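Local coordinates for protein taurine dioxygenase (Burkholderia ambifaria, PDB 5VN6) that probably catalyses the iron- and 2-oxoglutarate-dependent oxygenation of taurine, as a member of the TfdA dioxygenase family, and here holds a magnesium ion, at residues Ala104-Ala109 against Asn204-His209; Arg157-Ile162 against Asp184-Val189; Lys199-Asn204 against His234-Gln239. All coordinates share one frame; numbering follows the deposited sequence.

Contact 1: Ala104-Ala109 against Asn204-His209; sequences AWHSDA and NAFTTH. With MG (magnesium ion), chain C.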
loop_
_atom_site.group_PDB
_atom_site.type_symbol
_atom_site.label_atom_id
_atom_site.label_comp_id
_atom_site.label_asym_id
_atom_site.label_seq_id
_atom_site.Cartn_x
_atom_site.Cartn_y
_atom_site.Cartn_z
ATOM N N ALA A 104 -10.217 -2.385 -3.236
ATOM C CA ALA A 104 -10.007 -3.619 -2.495
ATOM C C ALA A 104 -8.988 -4.433 -3.264
ATOM O O ALA A 104 -8.959 -4.385 -4.496
ATOM C CB ALA A 104 -11.303 -4.423 -2.321
ATOM N N TRP A 105 -8.163 -5.191 -2.546
ATOM C CA TRP A 105 -7.196 -6.040 -3.240
ATOM C C TRP A 105 -7.933 -7.193 -3.931
ATOM O O TRP A 105 -8.440 -8.103 -3.275
ATOM C CB TRP A 105 -6.134 -6.532 -2.261
ATOM C CG TRP A 105 -5.128 -5.446 -1.995
ATOM C CD1 TRP A 105 -4.945 -4.753 -0.830
ATOM C CD2 TRP A 105 -4.212 -4.887 -2.947
ATOM N NE1 TRP A 105 -3.946 -3.812 -0.992
ATOM C CE2 TRP A 105 -3.483 -3.877 -2.281
ATOM C CE3 TRP A 105 -3.931 -5.154 -4.295
ATOM C CZ2 TRP A 105 -2.492 -3.131 -2.916
ATOM C CZ3 TRP A 105 -2.944 -4.412 -4.929
ATOM C CH2 TRP A 105 -2.228 -3.411 -4.229
ATOM N N HIS A 106 -8.009 -7.156 -5.256
ATOM C CA HIS A 106 -8.735 -8.186 -5.974
ATOM C C HIS A 106 -8.043 -8.523 -7.281
ATOM O O HIS A 106 -7.345 -7.702 -7.886
ATOM C CB HIS A 106 -10.202 -7.767 -6.255
ATOM C CG HIS A 106 -10.342 -6.600 -7.184
ATOM N ND1 HIS A 106 -10.051 -5.302 -6.809
ATOM C CD2 HIS A 106 -10.765 -6.534 -8.470
ATOM C CE1 HIS A 106 -10.275 -4.491 -7.829
ATOM N NE2 HIS A 106 -10.716 -5.212 -8.847
ATOM N N SER A 107 -8.263 -9.749 -7.717
ATOM C CA SER A 107 -7.975 -10.158 -9.080
ATOM C C SER A 107 -9.291 -10.136 -9.841
ATOM O O SER A 107 -10.269 -10.755 -9.401
ATOM C CB SER A 107 -7.348 -11.553 -9.113
ATOM O OG SER A 107 -7.014 -11.908 -10.438
ATOM N N ASP A 108 -9.320 -9.406 -10.960
ATOM C CA ASP A 108 -10.573 -9.157 -11.677
ATOM C C ASP A 108 -11.367 -10.433 -11.938
ATOM O O ASP A 108 -10.843 -11.409 -12.491
ATOM C CB ASP A 108 -10.287 -8.446 -13.003
ATOM C CG ASP A 108 -10.414 -6.938 -12.890
ATOM O OD1 ASP A 108 -10.904 -6.454 -11.842
ATOM O OD2 ASP A 108 -10.001 -6.234 -13.838
ATOM N N ALA A 109 -12.635 -10.415 -11.498
ATOM C CA ALA A 109 -13.632 -11.435 -11.821
ATOM C C ALA A 109 -13.134 -12.850 -11.536
ATOM O O ALA A 109 -13.411 -13.786 -12.287
ATOM C CB ALA A 109 -14.091 -11.315 -13.277
ATOM N N ASN A 204 -8.227 -13.728 -2.917
ATOM C CA ASN A 204 -8.317 -12.269 -2.876
ATOM C C ASN A 204 -9.622 -11.877 -2.181
ATOM O O ASN A 204 -10.292 -12.714 -1.566
ATOM C CB ASN A 204 -8.188 -11.671 -4.291
ATOM C CG ASN A 204 -9.416 -11.919 -5.169
ATOM O OD1 ASN A 204 -10.400 -11.195 -5.079
ATOM N ND2 ASN A 204 -9.332 -12.902 -6.060
ATOM N N ALA A 205 -9.993 -10.593 -2.306
ATOM C CA ALA A 205 -11.161 -10.066 -1.600
ATOM C C ALA A 205 -12.437 -10.811 -1.977
ATOM O O ALA A 205 -13.373 -10.875 -1.175
ATOM C CB ALA A 205 -11.323 -8.564 -1.875
ATOM N N PHE A 206 -12.489 -11.398 -3.175
ATOM C CA PHE A 206 -13.665 -12.162 -3.575
ATOM C C PHE A 206 -13.751 -13.526 -2.907
ATOM O O PHE A 206 -14.820 -14.138 -2.945
ATOM C CB PHE A 206 -13.683 -12.370 -5.097
ATOM C CG PHE A 206 -13.941 -11.115 -5.879
ATOM C CD1 PHE A 206 -13.031 -10.679 -6.832
ATOM C CD2 PHE A 206 -15.082 -10.360 -5.651
ATOM C CE1 PHE A 206 -13.260 -9.522 -7.558
ATOM C CE2 PHE A 206 -15.317 -9.206 -6.372
ATOM C CZ PHE A 206 -14.400 -8.785 -7.334
ATOM N N THR A 207 -12.664 -14.023 -2.314
ATOM C CA THR A 207 -12.636 -15.391 -1.811
ATOM C C THR A 207 -13.362 -15.472 -0.469
ATOM O O THR A 207 -13.064 -14.706 0.459
ATOM C CB THR A 207 -11.192 -15.870 -1.657
ATOM O OG1 THR A 207 -10.451 -15.599 -2.855
ATOM C CG2 THR A 207 -11.157 -17.345 -1.354
ATOM N N THR A 208 -14.310 -16.407 -0.357
ATOM C CA THR A 208 -15.068 -16.499 0.889
ATOM C C THR A 208 -14.479 -17.517 1.863
ATOM O O THR A 208 -14.381 -17.225 3.062
ATOM C CB THR A 208 -16.531 -16.848 0.611
ATOM O OG1 THR A 208 -16.600 -18.132 -0.018
ATOM C CG2 THR A 208 -17.131 -15.807 -0.294
ATOM N N HIS A 209 -14.085 -18.700 1.380
ATOM C CA HIS A 209 -13.621 -19.758 2.275
ATOM C C HIS A 209 -12.967 -20.881 1.478
ATOM O O HIS A 209 -13.201 -21.030 0.273
ATOM C CB HIS A 209 -14.778 -20.328 3.092
ATOM C CG HIS A 209 -15.792 -21.049 2.259
ATOM N ND1 HIS A 209 -16.591 -20.395 1.345
ATOM C CD2 HIS A 209 -16.128 -22.360 2.188
ATOM C CE1 HIS A 209 -17.386 -21.273 0.752
ATOM N NE2 HIS A 209 -17.126 -22.472 1.247
HETATM MG MG MG C . -10.827 -4.341 -11.051
#

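Contact 2: Arg157-Ile162 against Asp184-Val189; sequences RARHSI and DAEHPV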
loop_
_atom_site.group_PDB
_atom_site.type_symbol
_atom_site.label_atom_id
_atom_site.label_comp_id
_atom_site.label_asym_id
_atom_site.label_seq_id
_atom_site.Cartn_x
_atom_site.Cartn_y
_atom_site.Cartn_z
ATOM N N ARG A 157 -8.305 -25.567 -2.189
ATOM C CA ARG A 157 -9.151 -24.902 -3.168
ATOM C C ARG A 157 -10.118 -24.020 -2.396
ATOM O O ARG A 157 -10.398 -24.263 -1.220
ATOM C CB ARG A 157 -9.909 -25.905 -4.051
ATOM C CG ARG A 157 -8.995 -26.957 -4.669
ATOM C CD ARG A 157 -9.724 -28.026 -5.523
ATOM N NE ARG A 157 -10.472 -27.448 -6.629
ATOM C CZ ARG A 157 -9.902 -26.956 -7.728
ATOM N NH1 ARG A 157 -8.577 -26.961 -7.848
ATOM N NH2 ARG A 157 -10.648 -26.441 -8.699
ATOM N N ALA A 158 -10.632 -22.985 -3.056
ATOM C CA ALA A 158 -11.443 -21.995 -2.352
ATOM C C ALA A 158 -12.454 -21.406 -3.321
ATOM O O ALA A 158 -12.268 -21.463 -4.538
ATOM C CB ALA A 158 -10.563 -20.894 -1.752
ATOM N N ARG A 159 -13.533 -20.833 -2.777
ATOM C CA ARG A 159 -14.612 -20.294 -3.601
ATOM C C ARG A 159 -14.596 -18.766 -3.616
ATOM O O ARG A 159 -14.294 -18.128 -2.598
ATOM C CB ARG A 159 -15.974 -20.833 -3.153
ATOM C CG ARG A 159 -16.264 -22.203 -3.814
ATOM C CD ARG A 159 -17.646 -22.788 -3.546
ATOM N NE ARG A 159 -17.660 -24.214 -3.874
ATOM C CZ ARG A 159 -17.784 -24.716 -5.105
ATOM N NH1 ARG A 159 -17.932 -23.923 -6.151
ATOM N NH2 ARG A 159 -17.762 -26.025 -5.291
ATOM N N HIS A 160 -14.890 -18.201 -4.796
ATOM C CA HIS A 160 -14.896 -16.763 -5.071
ATOM C C HIS A 160 -16.300 -16.362 -5.487
ATOM O O HIS A 160 -16.843 -16.923 -6.444
ATOM C CB HIS A 160 -13.921 -16.413 -6.190
ATOM C CG HIS A 160 -12.527 -16.891 -5.953
ATOM N ND1 HIS A 160 -11.437 -16.058 -6.053
ATOM C CD2 HIS A 160 -12.043 -18.111 -5.615
ATOM C CE1 HIS A 160 -10.338 -16.745 -5.801
ATOM N NE2 HIS A 160 -10.676 -17.990 -5.516
ATOM N N SER A 161 -16.882 -15.393 -4.789
ATOM C CA SER A 161 -18.323 -15.196 -4.844
ATOM C C SER A 161 -18.667 -13.798 -5.328
ATOM O O SER A 161 -18.213 -12.809 -4.751
ATOM C CB SER A 161 -18.956 -15.441 -3.464
ATOM O OG SER A 161 -20.286 -14.973 -3.442
ATOM N N ILE A 162 -19.509 -13.712 -6.359
ATOM C CA ILE A 162 -20.051 -12.399 -6.668
ATOM C C ILE A 162 -21.239 -12.119 -5.758
ATOM O O ILE A 162 -21.536 -10.951 -5.457
ATOM C CB ILE A 162 -20.429 -12.272 -8.155
ATOM C CG1 ILE A 162 -20.683 -10.804 -8.501
ATOM C CG2 ILE A 162 -21.695 -13.075 -8.469
ATOM C CD1 ILE A 162 -20.815 -10.532 -9.976
ATOM N N ASP A 184 -20.784 -19.465 -7.165
ATOM C CA ASP A 184 -19.479 -19.222 -6.553
ATOM C C ASP A 184 -18.433 -20.165 -7.139
ATOM O O ASP A 184 -18.545 -21.385 -7.012
ATOM C CB ASP A 184 -19.545 -19.413 -5.030
ATOM C CG ASP A 184 -20.642 -18.581 -4.353
ATOM O OD1 ASP A 184 -20.631 -18.522 -3.107
ATOM O OD2 ASP A 184 -21.529 -18.020 -5.034
ATOM N N ALA A 185 -17.404 -19.597 -7.768
ATOM C CA ALA A 185 -16.428 -20.389 -8.501
ATOM C C ALA A 185 -15.336 -20.898 -7.564
ATOM O O ALA A 185 -14.749 -20.130 -6.792
ATOM C CB ALA A 185 -15.817 -19.569 -9.640
ATOM N N GLU A 186 -15.055 -22.192 -7.647
ATOM C CA GLU A 186 -13.943 -22.776 -6.915
ATOM C C GLU A 186 -12.693 -22.704 -7.780
ATOM O O GLU A 186 -12.736 -23.037 -8.972
ATOM C CB GLU A 186 -14.233 -24.228 -6.539
ATOM C CG GLU A 186 -13.067 -24.908 -5.845
ATOM C CD GLU A 186 -13.437 -26.272 -5.272
ATOM O OE1 GLU A 186 -14.304 -26.333 -4.377
ATOM O OE2 GLU A 186 -12.881 -27.288 -5.754
ATOM N N HIS A 187 -11.588 -22.284 -7.178
ATOM C CA HIS A 187 -10.294 -22.157 -7.835
ATOM C C HIS A 187 -9.207 -22.719 -6.935
ATOM O O HIS A 187 -9.326 -22.660 -5.706
ATOM C CB HIS A 187 -9.960 -20.691 -8.148
ATOM C CG HIS A 187 -10.916 -20.058 -9.105
ATOM N ND1 HIS A 187 -11.084 -20.516 -10.392
ATOM C CD2 HIS A 187 -11.759 -19.011 -8.964
ATOM C CE1 HIS A 187 -11.995 -19.781 -11.005
ATOM N NE2 HIS A 187 -12.406 -18.847 -10.164
ATOM N N PRO A 188 -8.121 -23.231 -7.511
ATOM C CA PRO A 188 -6.971 -23.594 -6.679
ATOM C C PRO A 188 -6.471 -22.370 -5.924
ATOM O O PRO A 188 -6.424 -21.262 -6.467
ATOM C CB PRO A 188 -5.928 -24.079 -7.692
ATOM C CG PRO A 188 -6.320 -23.401 -8.984
ATOM C CD PRO A 188 -7.824 -23.349 -8.949
ATOM N N VAL A 189 -6.094 -22.588 -4.662
ATOM C CA VAL A 189 -5.490 -21.532 -3.854
ATOM C C VAL A 189 -4.101 -21.195 -4.378
ATOM O O VAL A 189 -3.685 -20.029 -4.375
ATOM C CB VAL A 189 -5.456 -21.960 -2.377
ATOM C CG1 VAL A 189 -4.545 -21.039 -1.558
ATOM C CG2 VAL A 189 -6.878 -21.979 -1.796
HETATM O O HOH W 1 -13.593 -27.462 -8.481
HETATM O O HOH W 2 -8.705 -19.938 -4.797
HETATM O O HOH W 3 -21.557 -16.464 -1.675
HETATM O O HOH W 4 -22.059 -15.811 -6.593
#

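Contact 3: Lys199-Asn204 against His234-Gln239; sequences KVLYVN and HYLIGQ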
loop_
_atom_site.group_PDB
_atom_site.type_symbol
_atom_site.label_atom_id
_atom_site.label_comp_id
_atom_site.label_asym_id
_atom_site.label_seq_id
_atom_site.Cartn_x
_atom_site.Cartn_y
_atom_site.Cartn_z
ATOM N N LYS A 199 4.048 -20.176 -9.881
ATOM C CA LYS A 199 2.943 -20.337 -8.951
ATOM C C LYS A 199 2.449 -18.977 -8.460
ATOM O O LYS A 199 3.240 -18.064 -8.209
ATOM C CB LYS A 199 3.347 -21.247 -7.792
ATOM C CG LYS A 199 3.568 -22.707 -8.240
ATOM C CD LYS A 199 3.751 -23.636 -7.032
ATOM C CE LYS A 199 4.118 -25.058 -7.464
ATOM N NZ LYS A 199 4.295 -25.963 -6.288
ATOM N N VAL A 200 1.125 -18.845 -8.382
ATOM C CA VAL A 200 0.444 -17.609 -8.021
ATOM C C VAL A 200 -0.383 -17.873 -6.770
ATOM O O VAL A 200 -1.154 -18.835 -6.730
ATOM C CB VAL A 200 -0.458 -17.110 -9.166
ATOM C CG1 VAL A 200 -1.059 -15.725 -8.823
ATOM C CG2 VAL A 200 0.312 -17.077 -10.473
ATOM N N LEU A 201 -0.233 -17.027 -5.758
ATOM C CA LEU A 201 -1.166 -17.065 -4.639
ATOM C C LEU A 201 -2.505 -16.497 -5.103
ATOM O O LEU A 201 -2.637 -15.287 -5.329
ATOM C CB LEU A 201 -0.604 -16.310 -3.436
ATOM C CG LEU A 201 -1.520 -16.242 -2.208
ATOM C CD1 LEU A 201 -1.925 -17.650 -1.711
ATOM C CD2 LEU A 201 -0.863 -15.409 -1.083
ATOM N N TYR A 202 -3.504 -17.376 -5.235
ATOM C CA TYR A 202 -4.748 -17.038 -5.919
ATOM C C TYR A 202 -5.966 -17.031 -4.990
ATOM O O TYR A 202 -6.963 -17.722 -5.238
ATOM C CB TYR A 202 -4.949 -18.019 -7.096
ATOM C CG TYR A 202 -5.909 -17.487 -8.123
ATOM C CD1 TYR A 202 -7.091 -18.153 -8.406
ATOM C CD2 TYR A 202 -5.637 -16.294 -8.803
ATOM C CE1 TYR A 202 -7.986 -17.660 -9.331
ATOM C CE2 TYR A 202 -6.532 -15.783 -9.715
ATOM C CZ TYR A 202 -7.709 -16.485 -9.979
ATOM O OH TYR A 202 -8.612 -16.009 -10.891
ATOM N N VAL A 203 -5.904 -16.230 -3.931
ATOM C CA VAL A 203 -7.068 -15.851 -3.137
ATOM C C VAL A 203 -7.047 -14.333 -2.986
ATOM O O VAL A 203 -5.982 -13.711 -2.957
ATOM C CB VAL A 203 -7.094 -16.552 -1.759
ATOM C CG1 VAL A 203 -7.328 -18.068 -1.944
ATOM C CG2 VAL A 203 -5.772 -16.273 -0.967
ATOM N N ASN A 204 -8.227 -13.728 -2.917
ATOM C CA ASN A 204 -8.317 -12.269 -2.876
ATOM C C ASN A 204 -9.622 -11.877 -2.181
ATOM O O ASN A 204 -10.292 -12.714 -1.566
ATOM C CB ASN A 204 -8.188 -11.671 -4.291
ATOM C CG ASN A 204 -9.416 -11.919 -5.169
ATOM O OD1 ASN A 204 -10.400 -11.195 -5.079
ATOM N ND2 ASN A 204 -9.332 -12.902 -6.060
ATOM N N HIS A 234 -7.377 -15.301 5.770
ATOM C CA HIS A 234 -7.062 -13.896 6.036
ATOM C C HIS A 234 -5.574 -13.618 5.891
ATOM O O HIS A 234 -5.182 -12.590 5.323
ATOM C CB HIS A 234 -7.555 -13.502 7.427
ATOM C CG HIS A 234 -9.046 -13.514 7.537
ATOM N ND1 HIS A 234 -9.717 -13.505 8.741
ATOM C CD2 HIS A 234 -10.001 -13.564 6.573
ATOM C CE1 HIS A 234 -11.023 -13.532 8.516
ATOM N NE2 HIS A 234 -11.222 -13.555 7.207
ATOM N N TYR A 235 -4.736 -14.536 6.377
ATOM C CA TYR A 235 -3.296 -14.372 6.248
ATOM C C TYR A 235 -2.876 -14.342 4.781
ATOM O O TYR A 235 -2.035 -13.528 4.383
ATOM C CB TYR A 235 -2.588 -15.503 7.001
ATOM C CG TYR A 235 -1.107 -15.595 6.725
ATOM C CD1 TYR A 235 -0.176 -14.871 7.485
ATOM C CD2 TYR A 235 -0.628 -16.418 5.710
ATOM C CE1 TYR A 235 1.201 -14.978 7.228
ATOM C CE2 TYR A 235 0.723 -16.525 5.455
ATOM C CZ TYR A 235 1.627 -15.813 6.217
ATOM O OH TYR A 235 2.951 -15.930 5.919
ATOM N N LEU A 236 -3.463 -15.221 3.967
ATOM C CA LEU A 236 -3.139 -15.278 2.544
ATOM C C LEU A 236 -3.599 -14.021 1.802
ATOM O O LEU A 236 -2.797 -13.375 1.117
ATOM C CB LEU A 236 -3.765 -16.538 1.925
ATOM C CG LEU A 236 -3.177 -17.857 2.420
ATOM C CD1 LEU A 236 -3.816 -19.135 1.772
ATOM C CD2 LEU A 236 -1.625 -17.857 2.241
ATOM N N ILE A 237 -4.878 -13.642 1.932
ATOM C CA ILE A 237 -5.346 -12.475 1.186
ATOM C C ILE A 237 -4.632 -11.209 1.640
ATOM O O ILE A 237 -4.476 -10.268 0.850
ATOM C CB ILE A 237 -6.873 -12.262 1.276
ATOM C CG1 ILE A 237 -7.262 -11.794 2.683
ATOM C CG2 ILE A 237 -7.671 -13.484 0.726
ATOM C CD1 ILE A 237 -8.624 -11.118 2.747
ATOM N N GLY A 238 -4.217 -11.144 2.910
ATOM C CA GLY A 238 -3.470 -9.987 3.380
ATOM C C GLY A 238 -2.060 -9.870 2.818
ATOM O O GLY A 238 -1.394 -8.859 3.068
ATOM N N GLN A 239 -1.562 -10.904 2.142
ATOM C CA GLN A 239 -0.239 -10.805 1.534
ATOM C C GLN A 239 -0.217 -9.719 0.470
ATOM O O GLN A 239 0.826 -9.097 0.244
ATOM C CB GLN A 239 0.193 -12.172 0.946
ATOM C CG GLN A 239 0.332 -13.324 1.982
ATOM C CD GLN A 239 1.366 -13.018 3.107
ATOM O OE1 GLN A 239 2.557 -12.812 2.835
ATOM N NE2 GLN A 239 0.902 -12.986 4.358
#

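Contact 1: Ala104-Ala109 against Asn204-His209
Trp105 O accepts the one hydrogen bond that joins Ala104-Ala109 to Asn204-His209: Ala205 N reaches it at 3.1 Å. Asn204 and Ala205 lean on the same carbonyl, with Ala205 CB only 3.2 Å from Trp105 O; packing is tight here, and the small alanine side chain lets the backbone come so near. The carboxamide of Asn204 lies alongside the backbone of His106 and Ser107. With CG set between the backbone N and carbonyl carbon (chi1 72°), OD1 comes close to CA and CB of His106 and accepts from Phe206 N at 2.8 Å, the donor standing above the carboxamide plane. This is an Asx turn, nested in the type I beta turn from Asn204 to Thr207; asparagine suits the place because its other end, ND2, can donate to Ser110 OG. The turn carries Phe206 back to the metal loop, where its CE1 corner lies 3.8 Å from His106 CB and the two side chains run side by side, the ring planes 80° apart. Ser107 O meets the edge of the phenyl ring, while Trp111 makes an edge-to-face pair with it. His106 and Asp108 belong to the HXD...H metal triad of this cupin-type fold. Magnesium is bound by His106 NE2 at 2.4 Å and Asp108 OD1 at 2.3 Å, and His266 completes the protein ligands; the family would use iron here. The imidazole is held from behind by a straight bond from His106 ND1 to Ala104 O (2.7 Å, 170° at the hydrogen), which limits its rotation and directs NE2 to the metal.

Contact 2: Arg157-Ile162 against Asp184-Val189
The imidazole of His160 receives CD2 of His187 over one face, 3.5 Å from His160 CD2, in an edge-to-face pair with planes 77° apart. Water 2 lies at the edge of the His160 ring and links its NE2 to His187 O, while His160 ND1 pairs with Ser110 OG. The guanidinium of Arg157 has the backbone at His187-Pro188 over one face and Glu186 OE2 at its edge. That of Arg159 lies over CB of Glu186 and takes Asp184 O near its plane, through NH1 at 2.7 Å. Between them, Glu186 is gripped unequally. Arg157 NE donates to the anti side of OE2 at 2.6 Å, whereas Arg159 NH2 stands 3.6 Å from OE1; OE1 lies over the face of the group, where no N-H points, so only the charges attract. A bend at chi3 (59°) turns Arg157 across the carboxylate, and water 1 joins its NH2 to OE2; Thr211 OG1 bonds to OE1. The long arginines and extended glutamate suit a partly exposed face, where water can reach charges that meet above the strands. Most of this is carried by two adjacent antiparallel strands, 157-160 and 185-188, Asp184 coming just before the second. Ala158 with His187 and His160 with Ala185 are hydrogen-bonded pairs; Arg159 with Glu186 is a non-hydrogen-bonded one. Ala158 and Ala185 have small methyls compatible with two imidazoles on the same face. Past the strand end, water 3 bridges Ser161 OG to Asp184 OD1; Ser161 OG also accepts from Ala164 N, and Lys179 forms a salt bridge with Asp184 OD2.

Contact 3: Lys199-Asn204 against His234-Gln239
With chi1 at 178°, Leu201 swings its CG opposite the backbone N and extends its two methyls toward residues 236-239. The Leu201 and Leu236 side chains cross at about a right angle, with Leu201 CD1 4.0 Å from Leu236 CD2, while Leu201 CD2 touches Leu236 O at 3.6 Å and the aliphatic CG of Gln239. In Val203, CG1 stands opposite the carbonyl carbon (chi1 -68°), and it is the other branch, CG2, that presses on the helix, 3.5 Å from Leu236 CB and 3.8 Å from Ile237 CG2. The contact thus lays the helical turn around Leu236 and Ile237 against the edge strand 199-201 of a four-stranded antiparallel sheet and the loop that follows it. Branched aliphatic residues suit this interface, since their methyls can settle among backbone and side-chain atoms without needing polar partners. Leu236 also meets Val189 of the neighbouring strand and Val149 and Ile153 of helix 147-153, so it is wrapped by apolar groups from several parts of the chain. Ile237 CG2 rests at 3.6 Å from Asn204 O. Gln239, bent at chi2, turns its amide back over the preceding turn: NE2 donates to Tyr235 O at 3.0 Å from above the carbonyl plane and lies over the centre of the Tyr235 ring.

Overall arrangement
Contacts 1, 2 and 3 all reach one four-stranded antiparallel sheet, ordered 199-201, 185-192, 157-160, 207-210. The centre of contact 1 lies about 9 Å from those of contacts 2 and 3, whose own centres are about 12 Å apart. Along the chain, contact 2 is nested in the loop closed by contact 1, contact 3 follows it, and contacts 1 and 3 cross, sharing Asn204. Probable backbone hydrogen bonds from Thr208 to Arg159 and from Tyr202 to Val189 join neighbouring strands, the second just beyond the end of strand 199-201. The sheet thus connects the metal loop, at contact 1, with the helical segment packed in contact 3, while the pair of strands in contact 2 forms its middle.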